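PDB 3CE2: putative peptidase from Chlamydophila abortus, which probably acts as a zinc-dependent oligopeptidase of the M3 family that cleaves small bioactive peptides. Local coordinates for residues A[444-449]-A[599-604]; A[341-346]-A[551-556]; A[463-468]-A[540-545]. All coordinates share one frame; numbering follows the deposited sequence.

Contact 1 of 3, residues A[444-449]-A[599-604]; sequences MLKESD and IEKKIQ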
loop_
_atom_site.group_PDB
_atom_site.type_symbol
_atom_site.label_atom_id
_atom_site.label_comp_id
_atom_site.label_asym_id
_atom_site.label_seq_id
_atom_site.Cartn_x
_atom_site.Cartn_y
_atom_site.Cartn_z
ATOM N N MET A 444 -9.128 22.324 -4.408
ATOM C CA MET A 444 -10.420 22.684 -3.819
ATOM C C MET A 444 -10.275 23.828 -2.827
ATOM O O MET A 444 -11.186 24.632 -2.692
ATOM C CB MET A 444 -11.111 21.487 -3.158
ATOM C CG MET A 444 -11.747 20.546 -4.139
ATOM S SD MET A 444 -12.659 19.216 -3.335
ATOM C CE MET A 444 -14.164 20.106 -2.910
ATOM N N LEU A 445 -9.146 23.892 -2.131
ATOM C CA LEU A 445 -8.859 25.016 -1.242
ATOM C C LEU A 445 -8.759 26.294 -2.025
ATOM O O LEU A 445 -9.443 27.259 -1.733
ATOM C CB LEU A 445 -7.516 24.837 -0.579
ATOM C CG LEU A 445 -7.479 23.903 0.597
ATOM C CD1 LEU A 445 -6.108 24.049 1.236
ATOM C CD2 LEU A 445 -8.607 24.291 1.549
ATOM N N LYS A 446 -7.860 26.301 -3.002
ATOM C CA LYS A 446 -7.709 27.425 -3.900
ATOM C C LYS A 446 -9.066 27.891 -4.401
ATOM O O LYS A 446 -9.305 29.081 -4.504
ATOM C CB LYS A 446 -6.822 27.049 -5.082
ATOM C CG LYS A 446 -5.323 27.054 -4.779
ATOM C CD LYS A 446 -4.513 26.595 -6.010
ATOM C CE LYS A 446 -2.995 26.836 -5.852
ATOM N NZ LYS A 446 -2.456 26.402 -4.508
ATOM N N GLU A 447 -9.965 26.965 -4.707
ATOM C CA GLU A 447 -11.203 27.346 -5.374
ATOM C C GLU A 447 -12.279 27.735 -4.409
ATOM O O GLU A 447 -13.317 28.233 -4.814
ATOM C CB GLU A 447 -11.734 26.219 -6.261
ATOM C CG GLU A 447 -10.940 26.013 -7.552
ATOM C CD GLU A 447 -10.671 27.313 -8.307
ATOM O OE1 GLU A 447 -11.644 28.044 -8.600
ATOM O OE2 GLU A 447 -9.487 27.597 -8.612
ATOM N N SER A 448 -12.036 27.501 -3.130
ATOM C CA SER A 448 -13.092 27.607 -2.135
ATOM C C SER A 448 -13.325 29.038 -1.685
ATOM O O SER A 448 -12.413 29.875 -1.723
ATOM C CB SER A 448 -12.748 26.743 -0.929
ATOM O OG SER A 448 -13.709 26.895 0.093
ATOM N N ASP A 449 -14.549 29.314 -1.249
ATOM C CA ASP A 449 -14.860 30.609 -0.652
ATOM C C ASP A 449 -15.214 30.476 0.815
ATOM O O ASP A 449 -14.782 31.285 1.626
ATOM C CB ASP A 449 -15.970 31.315 -1.426
ATOM C CG ASP A 449 -15.478 31.861 -2.757
ATOM O OD1 ASP A 449 -14.325 32.345 -2.805
ATOM O OD2 ASP A 449 -16.229 31.791 -3.755
ATOM N N ILE A 599 3.922 20.660 3.686
ATOM C CA ILE A 599 3.187 20.532 4.924
ATOM C C ILE A 599 3.197 21.865 5.664
ATOM O O ILE A 599 2.153 22.338 6.123
ATOM C CB ILE A 599 3.775 19.399 5.763
ATOM C CG1 ILE A 599 3.580 18.078 5.021
ATOM C CG2 ILE A 599 3.133 19.318 7.112
ATOM C CD1 ILE A 599 4.543 17.031 5.430
ATOM N N GLU A 600 4.370 22.487 5.738
ATOM C CA GLU A 600 4.520 23.767 6.404
ATOM C C GLU A 600 3.570 24.781 5.825
ATOM O O GLU A 600 2.923 25.542 6.556
ATOM C CB GLU A 600 5.939 24.265 6.225
ATOM C CG GLU A 600 6.234 25.577 6.901
ATOM C CD GLU A 600 6.437 25.426 8.389
ATOM O OE1 GLU A 600 7.319 24.629 8.789
ATOM O OE2 GLU A 600 5.716 26.111 9.152
ATOM N N LYS A 601 3.463 24.789 4.502
ATOM C CA LYS A 601 2.610 25.766 3.872
ATOM C C LYS A 601 1.178 25.572 4.325
ATOM O O LYS A 601 0.460 26.537 4.578
ATOM C CB LYS A 601 2.684 25.664 2.364
ATOM C CG LYS A 601 2.055 26.831 1.701
ATOM C CD LYS A 601 1.708 26.539 0.270
ATOM C CE LYS A 601 0.823 27.661 -0.259
ATOM N NZ LYS A 601 -0.097 27.214 -1.327
ATOM N N LYS A 602 0.767 24.316 4.439
ATOM C CA LYS A 602 -0.622 24.003 4.745
ATOM C C LYS A 602 -0.912 24.317 6.210
ATOM O O LYS A 602 -1.997 24.802 6.543
ATOM C CB LYS A 602 -0.901 22.530 4.462
ATOM C CG LYS A 602 -0.945 22.176 3.008
ATOM C CD LYS A 602 -2.308 22.379 2.430
ATOM C CE LYS A 602 -2.312 22.146 0.938
ATOM N NZ LYS A 602 -1.914 23.420 0.288
ATOM N N ILE A 603 0.057 24.045 7.088
ATOM C CA ILE A 603 -0.122 24.372 8.495
ATOM C C ILE A 603 -0.319 25.879 8.649
ATOM O O ILE A 603 -1.162 26.313 9.424
ATOM C CB ILE A 603 1.061 23.902 9.358
ATOM C CG1 ILE A 603 1.138 22.375 9.358
ATOM C CG2 ILE A 603 0.931 24.419 10.778
ATOM C CD1 ILE A 603 2.265 21.830 10.176
ATOM N N GLN A 604 0.439 26.667 7.889
ATOM C CA GLN A 604 0.315 28.124 7.948
ATOM C C GLN A 604 -1.002 28.613 7.391
ATOM O O GLN A 604 -1.618 29.484 7.986
ATOM C CB GLN A 604 1.468 28.828 7.237
ATOM C CG GLN A 604 2.763 28.841 8.030
ATOM C CD GLN A 604 3.966 29.232 7.159
ATOM O OE1 GLN A 604 5.123 29.141 7.595
ATOM N NE2 GLN A 604 3.693 29.663 5.923
#
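Leu445 and Lys602 carry most of this contact, and they meet through carbon: methyl CD1 of the leucine lies 4.3 Å from CE of the lysine. Their helices stand well apart here, Leu445 CA and Lys602 CA being the closest such pair at 10.2 Å, so long side chains have to span the gap. Leu445 leaves its backbone toward the partner helix, and it also touches Ile457 and Leu458 of helix 451-487. Lys602 starts off along the flank of its own helix and then folds twice: the bend at chi2 (-87°) sends the chain across the gap, and the one at chi4 (-86°) turns NZ aside, where it forms a salt bridge with Asp442, one turn before Lys446. The lysine also makes a cation-pi contact with Phe598. It is a buried residue, and its charge is probably balanced by the acid and the ring. Nearer the solvent, Lys446 and Lys601 cross at about a right angle, their NZ atoms 4.0 Å apart. Lys601 reaches out as an extended chain, its CG opposite the backbone N (chi1 -168°), whereas Lys446 is bent at its last torsion. The carboxylates of Asp442 and Glu605 lie within weak, long ion-pair range of Lys446 and Lys601 respectively, which would partly offset the clustered positive charge. The whole is a thinly packed helix-helix junction bridged by a lysine-aspartate pair, joining the end of helix 431-447 to the C-terminal helix 590-607 in this mainly helical metallopeptidase fold.

Contact 2 of 3, residues A[341-346]-A[551-556]; sequences LSPLGT and KILNNE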
loop_
_atom_site.group_PDB
_atom_site.type_symbol
_atom_site.label_atom_id
_atom_site.label_comp_id
_atom_site.label_asym_id
_atom_site.label_seq_id
_atom_site.Cartn_x
_atom_site.Cartn_y
_atom_site.Cartn_z
ATOM N N LEU A 341 -7.314 18.322 -11.167
ATOM C CA LEU A 341 -6.069 17.693 -11.525
ATOM C C LEU A 341 -5.370 18.404 -12.678
ATOM O O LEU A 341 -4.298 17.962 -13.117
ATOM C CB LEU A 341 -6.291 16.215 -11.841
ATOM C CG LEU A 341 -6.948 15.393 -10.722
ATOM C CD1 LEU A 341 -6.923 13.919 -11.067
ATOM C CD2 LEU A 341 -6.275 15.630 -9.382
ATOM N N SER A 342 -5.937 19.518 -13.148
ATOM C CA SER A 342 -5.342 20.221 -14.303
ATOM C C SER A 342 -3.817 20.480 -14.249
ATOM O O SER A 342 -3.149 20.485 -15.281
ATOM C CB SER A 342 -6.112 21.508 -14.686
ATOM O OG SER A 342 -6.099 22.476 -13.653
ATOM N N PRO A 343 -3.251 20.700 -13.057
ATOM C CA PRO A 343 -1.790 20.811 -13.084
ATOM C C PRO A 343 -1.080 19.549 -13.593
ATOM O O PRO A 343 0.125 19.583 -13.824
ATOM C CB PRO A 343 -1.429 21.072 -11.626
ATOM C CG PRO A 343 -2.664 21.662 -11.042
ATOM C CD PRO A 343 -3.795 20.926 -11.712
ATOM N N LEU A 344 -1.801 18.444 -13.770
ATOM C CA LEU A 344 -1.175 17.252 -14.327
ATOM C C LEU A 344 -1.189 17.300 -15.845
ATOM O O LEU A 344 -0.692 16.389 -16.523
ATOM C CB LEU A 344 -1.858 15.995 -13.821
ATOM C CG LEU A 344 -1.753 15.768 -12.315
ATOM C CD1 LEU A 344 -2.335 14.435 -11.966
ATOM C CD2 LEU A 344 -0.322 15.838 -11.862
ATOM N N GLY A 345 -1.751 18.375 -16.383
ATOM C CA GLY A 345 -1.705 18.586 -17.815
ATOM C C GLY A 345 -2.933 18.131 -18.573
ATOM O O GLY A 345 -3.612 17.172 -18.193
ATOM N N THR A 346 -3.206 18.838 -19.665
ATOM C CA THR A 346 -4.323 18.549 -20.551
ATOM C C THR A 346 -4.411 17.067 -20.884
ATOM O O THR A 346 -5.492 16.477 -20.862
ATOM C CB THR A 346 -4.182 19.352 -21.867
ATOM O OG1 THR A 346 -4.234 20.739 -21.556
ATOM C CG2 THR A 346 -5.303 19.039 -22.827
ATOM N N LYS A 551 6.801 20.317 -6.501
ATOM C CA LYS A 551 7.490 20.758 -7.698
ATOM C C LYS A 551 6.498 21.133 -8.790
ATOM O O LYS A 551 6.689 22.123 -9.495
ATOM C CB LYS A 551 8.438 19.675 -8.207
ATOM C CG LYS A 551 9.607 19.386 -7.285
ATOM C CD LYS A 551 10.543 18.283 -7.831
ATOM C CE LYS A 551 11.881 18.353 -7.089
ATOM N NZ LYS A 551 12.557 17.037 -6.918
ATOM N N ILE A 552 5.429 20.353 -8.928
ATOM C CA ILE A 552 4.481 20.605 -9.994
ATOM C C ILE A 552 3.699 21.874 -9.705
ATOM O O ILE A 552 3.464 22.673 -10.604
ATOM C CB ILE A 552 3.525 19.409 -10.212
ATOM C CG1 ILE A 552 4.244 18.295 -10.961
ATOM C CG2 ILE A 552 2.258 19.840 -10.985
ATOM C CD1 ILE A 552 3.670 16.923 -10.680
ATOM N N LEU A 553 3.283 22.076 -8.459
ATOM C CA LEU A 553 2.515 23.301 -8.158
ATOM C C LEU A 553 3.353 24.595 -8.228
ATOM O O LEU A 553 2.814 25.686 -8.242
ATOM C CB LEU A 553 1.790 23.197 -6.820
ATOM C CG LEU A 553 0.760 22.075 -6.722
ATOM C CD1 LEU A 553 0.412 21.737 -5.244
ATOM C CD2 LEU A 553 -0.488 22.416 -7.544
ATOM N N ASN A 554 4.670 24.459 -8.283
ATOM C CA ASN A 554 5.560 25.610 -8.374
ATOM C C ASN A 554 6.275 25.747 -9.717
ATOM O O ASN A 554 7.113 26.636 -9.890
ATOM C CB ASN A 554 6.586 25.527 -7.257
ATOM C CG ASN A 554 5.985 25.833 -5.920
ATOM O OD1 ASN A 554 5.199 26.775 -5.783
ATOM N ND2 ASN A 554 6.338 25.039 -4.920
ATOM N N ASN A 555 5.927 24.858 -10.650
ATOM C CA ASN A 555 6.549 24.761 -11.972
ATOM C C ASN A 555 8.053 24.709 -11.909
ATOM O O ASN A 555 8.726 25.441 -12.621
ATOM C CB ASN A 555 6.103 25.909 -12.871
ATOM C CG ASN A 555 4.741 26.418 -12.492
ATOM O OD1 ASN A 555 4.606 27.194 -11.545
ATOM N ND2 ASN A 555 3.711 25.964 -13.201
ATOM N N GLU A 556 8.580 23.844 -11.059
ATOM C CA GLU A 556 10.013 23.751 -10.893
ATOM C C GLU A 556 10.584 22.930 -12.010
ATOM O O GLU A 556 10.148 21.805 -12.226
ATOM C CB GLU A 556 10.341 23.132 -9.556
ATOM C CG GLU A 556 9.465 23.700 -8.471
ATOM C CD GLU A 556 10.247 24.093 -7.253
ATOM O OE1 GLU A 556 11.222 23.369 -6.933
ATOM O OE2 GLU A 556 9.886 25.124 -6.629
#
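Pro343 and Ile552 join a short 3-10 turn, 342-344, to the last turn of helix 536-553, which ends in a Schellman motif. In that motif Asn555 takes a positive phi (50°), and the chain turns back on the helix through two bonds, from Glu556 N to Lys551 O (3.0 Å) and from Asn555 N to Ile552 O (3.3 Å). The same helix end offers its apolar side chains to the 3-10 turn. Ile552 is the hub. With CG1 beside its backbone N (chi1 -77°), its two branches serve different neighbours: CG2 lies against the proline, 3.9 Å from CB of Pro343 and close to that residue's carbonyl oxygen, while the longer branch turns to Leu344. The proline ring also leans on the next helix residue, where Pro343 CG and Leu553 CD2 stand 4.2 Å apart and the two side chains cross obliquely. Leu344 leaves its backbone away from residues 551-556 and also touches Asn436 and Leu439 of helix 431-447, so it belongs to two interfaces at once. Only its end swings back, bringing methyl CD2 of Leu344 to 4.3 Å from CD1 of Ile552.

Contact 3 of 3, residues A[463-468]-A[540-545]; sequences DTIFST and TGIIAA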
loop_
_atom_site.group_PDB
_atom_site.type_symbol
_atom_site.label_atom_id
_atom_site.label_comp_id
_atom_site.label_asym_id
_atom_site.label_seq_id
_atom_site.Cartn_x
_atom_site.Cartn_y
_atom_site.Cartn_z
ATOM N N ASP A 463 -4.434 15.603 8.827
ATOM C CA ASP A 463 -4.648 14.342 9.567
ATOM C C ASP A 463 -4.039 13.165 8.785
ATOM O O ASP A 463 -3.351 12.301 9.353
ATOM C CB ASP A 463 -6.145 14.081 9.811
ATOM C CG ASP A 463 -6.780 15.052 10.850
ATOM O OD1 ASP A 463 -6.050 15.756 11.615
ATOM O OD2 ASP A 463 -8.040 15.095 10.892
ATOM N N THR A 464 -4.298 13.149 7.477
ATOM C CA THR A 464 -3.788 12.119 6.587
ATOM C C THR A 464 -2.265 12.149 6.536
ATOM O O THR A 464 -1.594 11.132 6.745
ATOM C CB THR A 464 -4.313 12.358 5.170
ATOM O OG1 THR A 464 -5.724 12.153 5.162
ATOM C CG2 THR A 464 -3.661 11.431 4.178
ATOM N N ILE A 465 -1.720 13.329 6.260
ATOM C CA ILE A 465 -0.277 13.490 6.229
ATOM C C ILE A 465 0.340 13.082 7.574
ATOM O O ILE A 465 1.299 12.301 7.622
ATOM C CB ILE A 465 0.108 14.923 5.865
ATOM C CG1 ILE A 465 -0.435 15.261 4.484
ATOM C CG2 ILE A 465 1.579 15.055 5.828
ATOM C CD1 ILE A 465 -0.192 16.695 4.084
ATOM N N PHE A 466 -0.218 13.580 8.669
ATOM C CA PHE A 466 0.360 13.241 9.969
ATOM C C PHE A 466 0.205 11.787 10.357
ATOM O O PHE A 466 1.098 11.239 10.981
ATOM C CB PHE A 466 -0.057 14.208 11.088
ATOM C CG PHE A 466 0.755 15.465 11.092
ATOM C CD1 PHE A 466 2.010 15.490 11.700
ATOM C CD2 PHE A 466 0.307 16.603 10.420
ATOM C CE1 PHE A 466 2.787 16.630 11.656
ATOM C CE2 PHE A 466 1.084 17.756 10.377
ATOM C CZ PHE A 466 2.314 17.771 11.000
ATOM N N SER A 467 -0.889 11.140 9.975
ATOM C CA SER A 467 -0.998 9.715 10.292
ATOM C C SER A 467 -0.236 8.815 9.317
ATOM O O SER A 467 0.283 7.759 9.722
ATOM C CB SER A 467 -2.450 9.262 10.414
ATOM O OG SER A 467 -3.005 9.119 9.130
ATOM N N THR A 468 -0.144 9.205 8.044
ATOM C CA THR A 468 0.559 8.309 7.153
ATOM C C THR A 468 2.059 8.578 7.080
ATOM O O THR A 468 2.826 7.694 6.693
ATOM C CB THR A 468 -0.113 8.095 5.752
ATOM O OG1 THR A 468 0.780 8.468 4.700
ATOM C CG2 THR A 468 -1.432 8.811 5.633
ATOM N N THR A 540 7.587 6.813 2.857
ATOM C CA THR A 540 8.345 7.142 1.661
ATOM C C THR A 540 7.376 7.443 0.511
ATOM O O THR A 540 7.511 8.444 -0.170
ATOM C CB THR A 540 9.345 6.021 1.275
ATOM O OG1 THR A 540 8.656 4.773 1.212
ATOM C CG2 THR A 540 10.431 5.892 2.315
ATOM N N GLY A 541 6.380 6.593 0.304
ATOM C CA GLY A 541 5.330 6.893 -0.662
ATOM C C GLY A 541 4.752 8.297 -0.514
ATOM O O GLY A 541 4.729 9.069 -1.479
ATOM N N ILE A 542 4.299 8.667 0.681
ATOM C CA ILE A 542 3.738 10.011 0.820
ATOM C C ILE A 542 4.783 11.124 0.629
ATOM O O ILE A 542 4.498 12.169 0.011
ATOM C CB ILE A 542 2.886 10.207 2.107
ATOM C CG1 ILE A 542 2.219 11.579 2.071
ATOM C CG2 ILE A 542 3.717 10.079 3.359
ATOM C CD1 ILE A 542 0.770 11.555 2.530
ATOM N N ILE A 543 6.002 10.890 1.109
ATOM C CA ILE A 543 7.072 11.846 0.871
ATOM C C ILE A 543 7.266 12.043 -0.636
ATOM O O ILE A 543 7.286 13.167 -1.138
ATOM C CB ILE A 543 8.361 11.425 1.591
ATOM C CG1 ILE A 543 8.217 11.725 3.077
ATOM C CG2 ILE A 543 9.562 12.155 1.052
ATOM C CD1 ILE A 543 9.186 10.955 3.937
ATOM N N ALA A 544 7.351 10.954 -1.382
ATOM C CA ALA A 544 7.558 11.085 -2.826
ATOM C C ALA A 544 6.397 11.812 -3.499
ATOM O O ALA A 544 6.619 12.647 -4.380
ATOM C CB ALA A 544 7.755 9.744 -3.452
ATOM N N ALA A 545 5.165 11.481 -3.097
ATOM C CA ALA A 545 3.969 12.071 -3.709
ATOM C C ALA A 545 3.961 13.573 -3.458
ATOM O O ALA A 545 3.707 14.364 -4.371
ATOM C CB ALA A 545 2.717 11.445 -3.138
#
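Ile542 faces Ile465 and Thr468 of helix 451-487, the threonine placed with some doubt, and tracing the isoleucine outward from the backbone gives almost the whole contact. As modelled, its CB comes first, 3.8 Å from OG1 of Thr468. The short branch, CG2, approaches the same hydroxyl at 3.6 Å and has the carbonyl oxygen of Thr468 a little farther off, at 4.2 Å. The longer branch departs through CG1, held opposite the backbone N (chi1 -173°), and this direction sends the chain out from its own helix toward the other. At the tip, Ile542 CD1 settles beside the preceding helical turn, 4.3 Å from Ile465 CA and 4.4 Å from Ile465 CG1. Thr434 and Leu469 also touch Ile542, so the isoleucine sits where helices 431-447, 451-487 and 536-553 meet. The doubt about Thr468 comes from a chi1 far from any staggered value and a methyl modelled too close to a carbonyl. The contact is van der Waals throughout, hydrophobic in the strict sense only between Ile542 and Ile465; the isoleucine can offer the threonine hydroxyl no polar partner.

In the fold
The three contacts join parts of the helical fold at different distances from a zinc site formed by His402, His406 and Glu430, an arrangement consistent with the HExxH pattern of metallopeptidases. Contact 3 lies nearest: the side chain of Ile542 is about 8 Å from that of Glu430, and that of Thr468 about 11 Å from a bound zinc ion. Contact 2 uses the far end of the same helix, 536-553, with the side chain of Leu344 about 12 Å from that of His402. Contact 1 lies away from the annotated sites but touches contact 3 directly, Ile599 CD1 packing 3.6 Å from Ile465 CG2. Contacts 1 and 2 do not touch, their nearest atoms being about 5 Å apart.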